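PDB 6LKR: C-type lectin domain family 4, member b1 from Mus musculus, which is a calcium-binding C-type lectin receptor of the cell membrane that binds carbohydrate and may help regulate dendritic cells and immune reactivity. Local coordinates for residues 95-100 against 116-121; 46-51 against 88-93. One frame throughout, in Å; residues are numbered along the deposited sequence.

Contact 1 (95-100 against 116-121); sequences EPSSDN and WNDISC. With CA (calcium ion), chain D.
D118 reaches from strand 113-119 into the loop 95-100, where E95, P96, S97 and S98 wrap round its carboxylate. Its CB lies 4.1 Å from P96 CB, a loose apolar touch beside the cis peptide bond that joins E95 to P96. With chi1 at 62°, CG is tucked over the backbone, which brings OD1 to the same calcium ion as the backbone O. OD1 holds the calcium ion at 2.3 Å and also accepts from S97 N at 2.9 Å, the donor coming from the syn side but 29° out of the carboxylate plane. OD2 takes S98 N at 3.1 Å through its syn lone pair, nearly straight at 167°, and R74 adds a salt bridge that should offset charge in this acidic site. Next to OD1 on the ion, E95 OE1 binds it at 2.5 Å. S97 OG, the N117 side chain, two waters and E101 complete the shell; the shared calcium allows E95 OE1 and D118 OD1 to lie 2.8 Å apart. The cis-proline loop E95-P96-S97, a variant of the family's Glu-Pro-Asn or Gln-Pro-Asp motif, facing W116-N117-D118 (the WND motif), forms the principal calcium site of the C-type lectin fold, where sugars characteristically bind.

Contact 2 (46-51 against 88-93); sequences HSQEEQ and VTFWHN
F90 lays one face of its ring against Q51 and turns its edge to Q48, both on the first turn of helix 48-56. Q51 CB stands over the centre of the ring in a CH-pi contact, 3.9 Å from the centroid, while Q51 CG lies 3.7 Å from F90 CG. The Q51 chain bends at chi2 (75°) and runs counter to F90, bringing its amide plane to within 10° of the ring plane and Q51 NE2 to 3.5 Å from F90 CB. A hydrogen bond from W116 NE1 to Q51 OE1 steadies this flat end. Q48 is turned quite differently: its amide stands steeply to the ring, planes 76° apart, and its OE1 meets F90 CE1 at 3.3 Å near the ring plane, with Q48 NE2 hydrogen-bonded to D52. F90 CZ pushes up to the backbone, 3.5 Å from Q48 N. Beside it, V88 CG1 packs on H46 O at 3.2 Å. S47 caps the helix, its OG accepting from E50 N. The contact thus joins the start of helix 48-56 to the long loop between strands 76-78 and 103-109, with V106 of strand 103-109 touching Q51 and W116 of strand 113-119 hydrogen-bonded to its amide.

In the fold
Strand 113-119 ties the two contacts, whose centres lie 16 Å apart. W116, at the start of segment 116-121, pairs through its backbone with the loop of contact 2: its N lies 2.8 Å from F90 O and its O 2.9 Å from H92 N, both probable hydrogen bonds. W91, the residue between F90 and H92, packs against both segments of contact 1, with W91 CD2 3.6 Å from P96 CD and W91 CE3 3.7 Å from W116 CB. A single long loop therefore supplies 88-93 to the helix and, farther along, 95-100 to the calcium ion. Contact 2 stays outside the metal site, the F90 side chain being about 14 Å from the ion.

Contact 1 (95-100 against 116-121)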
ATOM      1  N   GLU A  95     -16.196  12.355  12.373  1.00 30.22           N
ATOM      2  CA  GLU A  95     -15.405  12.629  11.144  1.00 31.02           C
ATOM      3  C   GLU A  95     -15.498  11.407  10.240  1.00 31.12           C
ATOM      4  O   GLU A  95     -15.661  10.282  10.712  1.00 29.89           O
ATOM      5  CB  GLU A  95     -13.944  12.946  11.478  1.00 26.96           C
ATOM      6  CG  GLU A  95     -13.768  14.086  12.468  1.00 27.58           C
ATOM      7  CD  GLU A  95     -14.319  15.437  12.037  1.00 35.00           C
ATOM      8  OE1 GLU A  95     -14.440  15.690  10.813  1.00 31.99           O
ATOM      9  OE2 GLU A  95     -14.614  16.246  12.927  1.00 35.95           O
ATOM     10  N   PRO A  96     -15.411  11.562   8.906  1.00 26.66           N
ATOM     11  CA  PRO A  96     -15.408  12.865   8.242  1.00 25.02           C
ATOM     12  C   PRO A  96     -16.731  13.622   8.437  1.00 27.09           C
ATOM     13  O   PRO A  96     -17.716  12.976   8.722  1.00 28.77           O
ATOM     14  CB  PRO A  96     -15.248  12.526   6.753  1.00 27.09           C
ATOM     15  CG  PRO A  96     -14.776  11.096   6.712  1.00 29.60           C
ATOM     16  CD  PRO A  96     -15.294  10.439   7.967  1.00 25.02           C
ATOM     17  N   SER A  97     -16.717  14.947   8.287  1.00 26.33           N
ATOM     18  CA  SER A  97     -17.837  15.840   8.674  1.00 27.79           C
ATOM     19  C   SER A  97     -18.416  16.609   7.477  1.00 30.98           C
ATOM     20  O   SER A  97     -19.591  16.998   7.573  1.00 29.61           O
ATOM     21  CB  SER A  97     -17.408  16.771   9.776  1.00 26.75           C
ATOM     22  OG  SER A  97     -16.414  17.677   9.328  1.00 28.57           O
ATOM     23  N   SER A  98     -17.673  16.829   6.389  1.00 28.37           N
ATOM     24  CA  SER A  98     -18.142  17.738   5.308  1.00 29.85           C
ATOM     25  C   SER A  98     -17.564  17.367   3.939  1.00 29.35           C
ATOM     26  O   SER A  98     -16.332  17.274   3.807  1.00 29.32           O
ATOM     27  CB  SER A  98     -17.828  19.163   5.638  1.00 34.12           C
ATOM     28  OG  SER A  98     -18.135  20.000   4.530  1.00 39.14           O
ATOM     29  N   ASP A  99     -18.426  17.296   2.925  1.00 32.64           N
ATOM     30  CA  ASP A  99     -17.993  17.046   1.529  1.00 34.81           C
ATOM     31  C   ASP A  99     -17.166  18.224   1.001  1.00 32.62           C
ATOM     32  O   ASP A  99     -16.499  18.015  -0.006  1.00 33.22           O
ATOM     33  CB  ASP A  99     -19.156  16.735   0.594  1.00 33.89           C
ATOM     34  CG  ASP A  99     -18.707  15.946  -0.621  1.00 33.17           C
ATOM     35  OD1 ASP A  99     -17.911  15.002  -0.439  1.00 30.33           O
ATOM     36  OD2 ASP A  99     -19.139  16.292  -1.747  1.00 34.68           O
ATOM     37  N   ASN A 100     -17.181  19.394   1.649  1.00 27.99           N
ATOM     38  CA  ASN A 100     -16.343  20.543   1.206  0.51 32.43           C
ATOM     39  C   ASN A 100     -14.915  20.397   1.751  1.00 34.91           C
ATOM     40  O   ASN A 100     -14.044  21.135   1.274  1.00 38.98           O
ATOM     41  CB  ASN A 100     -16.960  21.899   1.558  0.51 33.81           C
ATOM     42  CG  ASN A 100     -17.538  22.596   0.346  0.51 39.17           C
ATOM     43  OD1 ASN A 100     -17.066  22.402  -0.774  0.51 40.15           O
ATOM     44  ND2 ASN A 100     -18.566  23.406   0.552  0.51 45.23           N
ATOM     45  N   TRP A 116      -8.175  10.991  12.787  1.00 24.09           N
ATOM     46  CA  TRP A 116      -8.197  11.761  11.524  1.00 24.76           C
ATOM     47  C   TRP A 116      -9.401  12.709  11.502  1.00 24.66           C
ATOM     48  O   TRP A 116     -10.467  12.365  12.055  1.00 24.39           O
ATOM     49  CB  TRP A 116      -8.257  10.846  10.308  1.00 24.42           C
ATOM     50  CG  TRP A 116      -7.192   9.804  10.200  1.00 26.34           C
ATOM     51  CD1 TRP A 116      -6.008   9.701  10.875  1.00 26.51           C
ATOM     52  CD2 TRP A 116      -7.249   8.686   9.307  1.00 25.03           C
ATOM     53  NE1 TRP A 116      -5.329   8.585  10.457  1.00 23.74           N
ATOM     54  CE2 TRP A 116      -6.064   7.947   9.493  1.00 24.91           C
ATOM     55  CE3 TRP A 116      -8.182   8.256   8.357  1.00 26.59           C
ATOM     56  CZ2 TRP A 116      -5.798   6.790   8.765  1.00 26.92           C
ATOM     57  CZ3 TRP A 116      -7.921   7.107   7.648  1.00 27.73           C
ATOM     58  CH2 TRP A 116      -6.742   6.391   7.846  1.00 26.73           C
ATOM     59  N   ASN A 117      -9.230  13.819  10.797  1.00 25.47           N
ATOM     60  CA  ASN A 117     -10.249  14.872  10.591  1.00 23.22           C
ATOM     61  C   ASN A 117     -10.150  15.311   9.134  1.00 26.77           C
ATOM     62  O   ASN A 117      -9.017  15.605   8.687  1.00 26.94           O
ATOM     63  CB  ASN A 117     -10.006  16.027  11.564  1.00 27.38           C
ATOM     64  CG  ASN A 117     -10.934  17.205  11.365  1.00 39.87           C
ATOM     65  OD1 ASN A 117     -12.099  17.040  11.012  1.00 39.75           O
ATOM     66  ND2 ASN A 117     -10.434  18.399  11.633  1.00 37.63           N
ATOM     67  N   ASP A 118     -11.272  15.362   8.419  1.00 25.24           N
ATOM     68  CA  ASP A 118     -11.311  16.037   7.098  1.00 22.84           C
ATOM     69  C   ASP A 118     -11.272  17.546   7.367  1.00 27.00           C
ATOM     70  O   ASP A 118     -11.921  18.011   8.322  1.00 26.77           O
ATOM     71  CB  ASP A 118     -12.470  15.554   6.225  1.00 23.45           C
ATOM     72  CG  ASP A 118     -13.856  15.819   6.793  1.00 31.13           C
ATOM     73  OD1 ASP A 118     -13.979  15.969   8.042  1.00 30.58           O
ATOM     74  OD2 ASP A 118     -14.794  15.862   5.989  1.00 30.13           O
ATOM     75  N   ILE A 119     -10.437  18.276   6.631  1.00 26.85           N
ATOM     76  CA  ILE A 119     -10.343  19.761   6.732  1.00 29.16           C
ATOM     77  C   ILE A 119     -10.147  20.319   5.329  1.00 26.02           C
ATOM     78  O   ILE A 119      -9.856  19.538   4.415  1.00 27.11           O
ATOM     79  CB  ILE A 119      -9.216  20.237   7.667  1.00 35.70           C
ATOM     80  CG1 ILE A 119      -7.831  19.821   7.166  1.00 35.50           C
ATOM     81  CG2 ILE A 119      -9.458  19.794   9.101  1.00 40.48           C
ATOM     82  CD1 ILE A 119      -6.722  20.665   7.766  1.00 47.79           C
ATOM     83  N   SER A 120     -10.271  21.635   5.194  1.00 31.44           N
ATOM     84  CA  SER A 120      -9.985  22.362   3.935  1.00 31.45           C
ATOM     85  C   SER A 120      -8.511  22.156   3.559  1.00 29.35           C
ATOM     86  O   SER A 120      -7.639  22.321   4.421  1.00 32.98           O
ATOM     87  CB  SER A 120     -10.324  23.827   4.057  1.00 35.17           C
ATOM     88  OG  SER A 120      -9.541  24.588   3.152  1.00 44.52           O
ATOM     89  N   CYS A 121      -8.256  21.839   2.295  1.00 26.82           N
ATOM     90  CA  CYS A 121      -6.905  21.615   1.734  1.00 29.75           C
ATOM     91  C   CYS A 121      -6.067  22.898   1.815  1.00 33.82           C
ATOM     92  O   CYS A 121      -4.830  22.788   1.829  1.00 32.56           O
ATOM     93  CB  CYS A 121      -7.036  21.112   0.307  1.00 37.58           C
ATOM     94  SG  CYS A 121      -7.863  19.501   0.238  1.00 37.25           S
TER
HETATM   95 CA    CA D 302     -13.962  17.718   9.509  1.00 28.17          CA
HETATM   96  O   HOH W   1     -14.746  18.653  11.838  1.00 40.42           O
HETATM   97  O   HOH W   2     -10.933  20.981   0.807  1.00 33.40           O
HETATM   98  O   HOH W   3     -13.529  19.857  10.246  1.00 46.28           O

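Contact 2 (46-51 against 88-93)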
ATOM      1  N   HIS A  46      -1.884   2.479   6.564  1.00 28.34           N
ATOM      2  CA  HIS A  46      -2.619   1.254   6.154  1.00 30.64           C
ATOM      3  C   HIS A  46      -3.061   0.411   7.351  1.00 35.81           C
ATOM      4  O   HIS A  46      -3.935  -0.448   7.135  1.00 33.27           O
ATOM      5  CB  HIS A  46      -1.788   0.440   5.160  1.00 25.36           C
ATOM      6  CG  HIS A  46      -1.928   0.965   3.771  1.00 29.01           C
ATOM      7  ND1 HIS A  46      -3.168   1.271   3.231  1.00 32.15           N
ATOM      8  CD2 HIS A  46      -1.016   1.256   2.821  1.00 28.59           C
ATOM      9  CE1 HIS A  46      -2.998   1.734   2.004  1.00 29.69           C
ATOM     10  NE2 HIS A  46      -1.693   1.734   1.731  1.00 29.07           N
ATOM     11  N   SER A  47      -2.504   0.636   8.547  1.00 27.72           N
ATOM     12  CA  SER A  47      -2.651  -0.290   9.702  1.00 26.14           C
ATOM     13  C   SER A  47      -2.661   0.472  11.025  1.00 29.68           C
ATOM     14  O   SER A  47      -2.139   1.600  11.072  1.00 25.73           O
ATOM     15  CB  SER A  47      -1.547  -1.316   9.717  1.00 25.31           C
ATOM     16  OG  SER A  47      -0.311  -0.711  10.066  1.00 28.98           O
ATOM     17  N   GLN A  48      -3.171  -0.178  12.072  1.00 26.84           N
ATOM     18  CA  GLN A  48      -3.079   0.307  13.473  1.00 30.64           C
ATOM     19  C   GLN A  48      -1.612   0.554  13.839  1.00 24.62           C
ATOM     20  O   GLN A  48      -1.328   1.566  14.492  1.00 25.86           O
ATOM     21  CB  GLN A  48      -3.702  -0.704  14.435  1.00 33.30           C
ATOM     22  CG  GLN A  48      -3.700  -0.219  15.879  1.00 28.67           C
ATOM     23  CD  GLN A  48      -4.768   0.809  16.134  1.00 33.79           C
ATOM     24  OE1 GLN A  48      -5.954   0.528  15.980  1.00 34.25           O
ATOM     25  NE2 GLN A  48      -4.360   1.999  16.548  1.00 31.80           N
ATOM     26  N   GLU A  49      -0.715  -0.340  13.429  1.00 24.03           N
ATOM     27  CA  GLU A  49       0.736  -0.262  13.747  0.60 25.22           C
ATOM     28  C   GLU A  49       1.317   1.039  13.166  1.00 24.60           C
ATOM     29  O   GLU A  49       2.047   1.744  13.892  1.00 23.56           O
ATOM     30  CB  GLU A  49       1.425  -1.525  13.223  0.60 24.67           C
ATOM     31  CG  GLU A  49       1.019  -2.795  13.965  0.60 29.11           C
ATOM     32  CD  GLU A  49      -0.344  -3.417  13.675  0.60 36.29           C
ATOM     33  OE1 GLU A  49      -0.975  -3.093  12.634  0.60 25.16           O
ATOM     34  OE2 GLU A  49      -0.779  -4.249  14.506  0.60 42.68           O
ATOM     35  N   GLU A  50       0.984   1.356  11.918  1.00 22.77           N
ATOM     36  CA  GLU A  50       1.487   2.583  11.250  1.00 23.84           C
ATOM     37  C   GLU A  50       0.880   3.812  11.929  1.00 25.43           C
ATOM     38  O   GLU A  50       1.621   4.764  12.197  1.00 25.03           O
ATOM     39  CB  GLU A  50       1.171   2.549   9.759  1.00 24.70           C
ATOM     40  CG  GLU A  50       2.000   1.531   9.012  1.00 27.06           C
ATOM     41  CD  GLU A  50       1.565   1.291   7.579  1.00 34.88           C
ATOM     42  OE1 GLU A  50       0.946   2.202   6.991  1.00 27.27           O
ATOM     43  OE2 GLU A  50       1.860   0.191   7.053  1.00 35.84           O
ATOM     44  N   GLN A  51      -0.424   3.789  12.207  1.00 22.08           N
ATOM     45  CA  GLN A  51      -1.124   4.903  12.895  1.00 21.56           C
ATOM     46  C   GLN A  51      -0.422   5.165  14.231  1.00 23.79           C
ATOM     47  O   GLN A  51      -0.134   6.350  14.543  1.00 25.13           O
ATOM     48  CB  GLN A  51      -2.602   4.552  13.083  1.00 22.84           C
ATOM     49  CG  GLN A  51      -3.382   5.541  13.944  1.00 25.67           C
ATOM     50  CD  GLN A  51      -3.706   6.844  13.257  1.00 26.47           C
ATOM     51  OE1 GLN A  51      -3.347   7.081  12.105  1.00 27.31           O
ATOM     52  NE2 GLN A  51      -4.406   7.713  13.976  1.00 27.38           N
ATOM     53  N   VAL A  88     -10.177  -0.244   8.042  1.00 42.65           N
ATOM     54  CA  VAL A  88      -8.872  -0.035   8.737  1.00 35.04           C
ATOM     55  C   VAL A  88      -8.536   1.462   8.729  1.00 32.89           C
ATOM     56  O   VAL A  88      -7.458   1.816   8.237  1.00 34.68           O
ATOM     57  CB  VAL A  88      -7.751  -0.878   8.095  1.00 38.30           C
ATOM     58  CG1 VAL A  88      -6.538  -0.963   9.005  1.00 43.48           C
ATOM     59  CG2 VAL A  88      -8.222  -2.275   7.722  1.00 39.71           C
ATOM     60  N   THR A  89      -9.423   2.307   9.269  1.00 28.18           N
ATOM     61  CA  THR A  89      -9.269   3.786   9.316  1.00 24.98           C
ATOM     62  C   THR A  89      -9.297   4.260  10.766  1.00 30.68           C
ATOM     63  O   THR A  89      -9.671   3.456  11.646  1.00 31.45           O
ATOM     64  CB  THR A  89     -10.344   4.482   8.476  1.00 27.14           C
ATOM     65  OG1 THR A  89     -11.629   4.055   8.934  1.00 29.83           O
ATOM     66  CG2 THR A  89     -10.191   4.189   7.002  1.00 29.59           C
ATOM     67  N   PHE A  90      -8.921   5.520  11.006  1.00 27.07           N
ATOM     68  CA  PHE A  90      -8.707   6.080  12.363  1.00 27.82           C
ATOM     69  C   PHE A  90      -9.387   7.448  12.467  1.00 28.58           C
ATOM     70  O   PHE A  90      -8.873   8.336  13.164  1.00 28.66           O
ATOM     71  CB  PHE A  90      -7.207   6.052  12.671  1.00 24.38           C
ATOM     72  CG  PHE A  90      -6.672   4.655  12.513  1.00 29.35           C
ATOM     73  CD1 PHE A  90      -6.882   3.704  13.504  1.00 29.85           C
ATOM     74  CD2 PHE A  90      -6.077   4.254  11.329  1.00 29.43           C
ATOM     75  CE1 PHE A  90      -6.460   2.394  13.328  1.00 30.76           C
ATOM     76  CE2 PHE A  90      -5.654   2.945  11.156  1.00 30.21           C
ATOM     77  CZ  PHE A  90      -5.853   2.017  12.154  1.00 29.84           C
ATOM     78  N   TRP A  91     -10.540   7.599  11.810  1.00 28.88           N
ATOM     79  CA  TRP A  91     -11.334   8.850  11.873  1.00 30.72           C
ATOM     80  C   TRP A  91     -11.730   9.103  13.328  1.00 32.49           C
ATOM     81  O   TRP A  91     -12.156   8.138  13.975  1.00 28.86           O
ATOM     82  CB  TRP A  91     -12.586   8.760  11.005  1.00 25.76           C
ATOM     83  CG  TRP A  91     -12.313   8.566   9.551  1.00 26.93           C
ATOM     84  CD1 TRP A  91     -12.444   7.413   8.834  1.00 28.16           C
ATOM     85  CD2 TRP A  91     -11.879   9.570   8.624  1.00 23.43           C
ATOM     86  NE1 TRP A  91     -12.124   7.629   7.524  1.00 24.45           N
ATOM     87  CE2 TRP A  91     -11.764   8.942   7.366  1.00 23.05           C
ATOM     88  CE3 TRP A  91     -11.568  10.931   8.738  1.00 25.23           C
ATOM     89  CZ2 TRP A  91     -11.382   9.643   6.226  1.00 23.47           C
ATOM     90  CZ3 TRP A  91     -11.178  11.620   7.609  1.00 23.65           C
ATOM     91  CH2 TRP A  91     -11.087  10.980   6.376  1.00 24.09           C
ATOM     92  N   HIS A  92     -11.642  10.351  13.794  1.00 26.20           N
ATOM     93  CA  HIS A  92     -12.243  10.780  15.081  1.00 28.46           C
ATOM     94  C   HIS A  92     -13.762  10.617  15.001  1.00 37.10           C
ATOM     95  O   HIS A  92     -14.315  10.660  13.892  1.00 30.54           O
ATOM     96  CB  HIS A  92     -11.914  12.232  15.418  1.00 26.34           C
ATOM     97  CG  HIS A  92     -10.603  12.412  16.095  1.00 31.51           C
ATOM     98  ND1 HIS A  92     -10.299  11.778  17.281  1.00 33.18           N
ATOM     99  CD2 HIS A  92      -9.525  13.152  15.760  1.00 28.84           C
ATOM    100  CE1 HIS A  92      -9.083  12.125  17.654  1.00 31.61           C
ATOM    101  NE2 HIS A  92      -8.584  12.965  16.737  1.00 32.00           N
ATOM    102  N   ASN A  93     -14.408  10.470  16.153  1.00 34.44           N
ATOM    103  CA  ASN A  93     -15.890  10.429  16.241  0.51 35.45           C
ATOM    104  C   ASN A  93     -16.447  11.700  15.580  1.00 33.26           C
ATOM    105  O   ASN A  93     -15.926  12.792  15.861  1.00 32.37           O
ATOM    106  CB  ASN A  93     -16.340  10.224  17.689  0.51 37.77           C
ATOM    107  CG  ASN A  93     -15.964   8.856  18.218  0.51 40.03           C
ATOM    108  OD1 ASN A  93     -15.846   7.899  17.453  0.51 44.03           O
ATOM    109  ND2 ASN A  93     -15.774   8.749  19.522  0.51 46.37           N
TER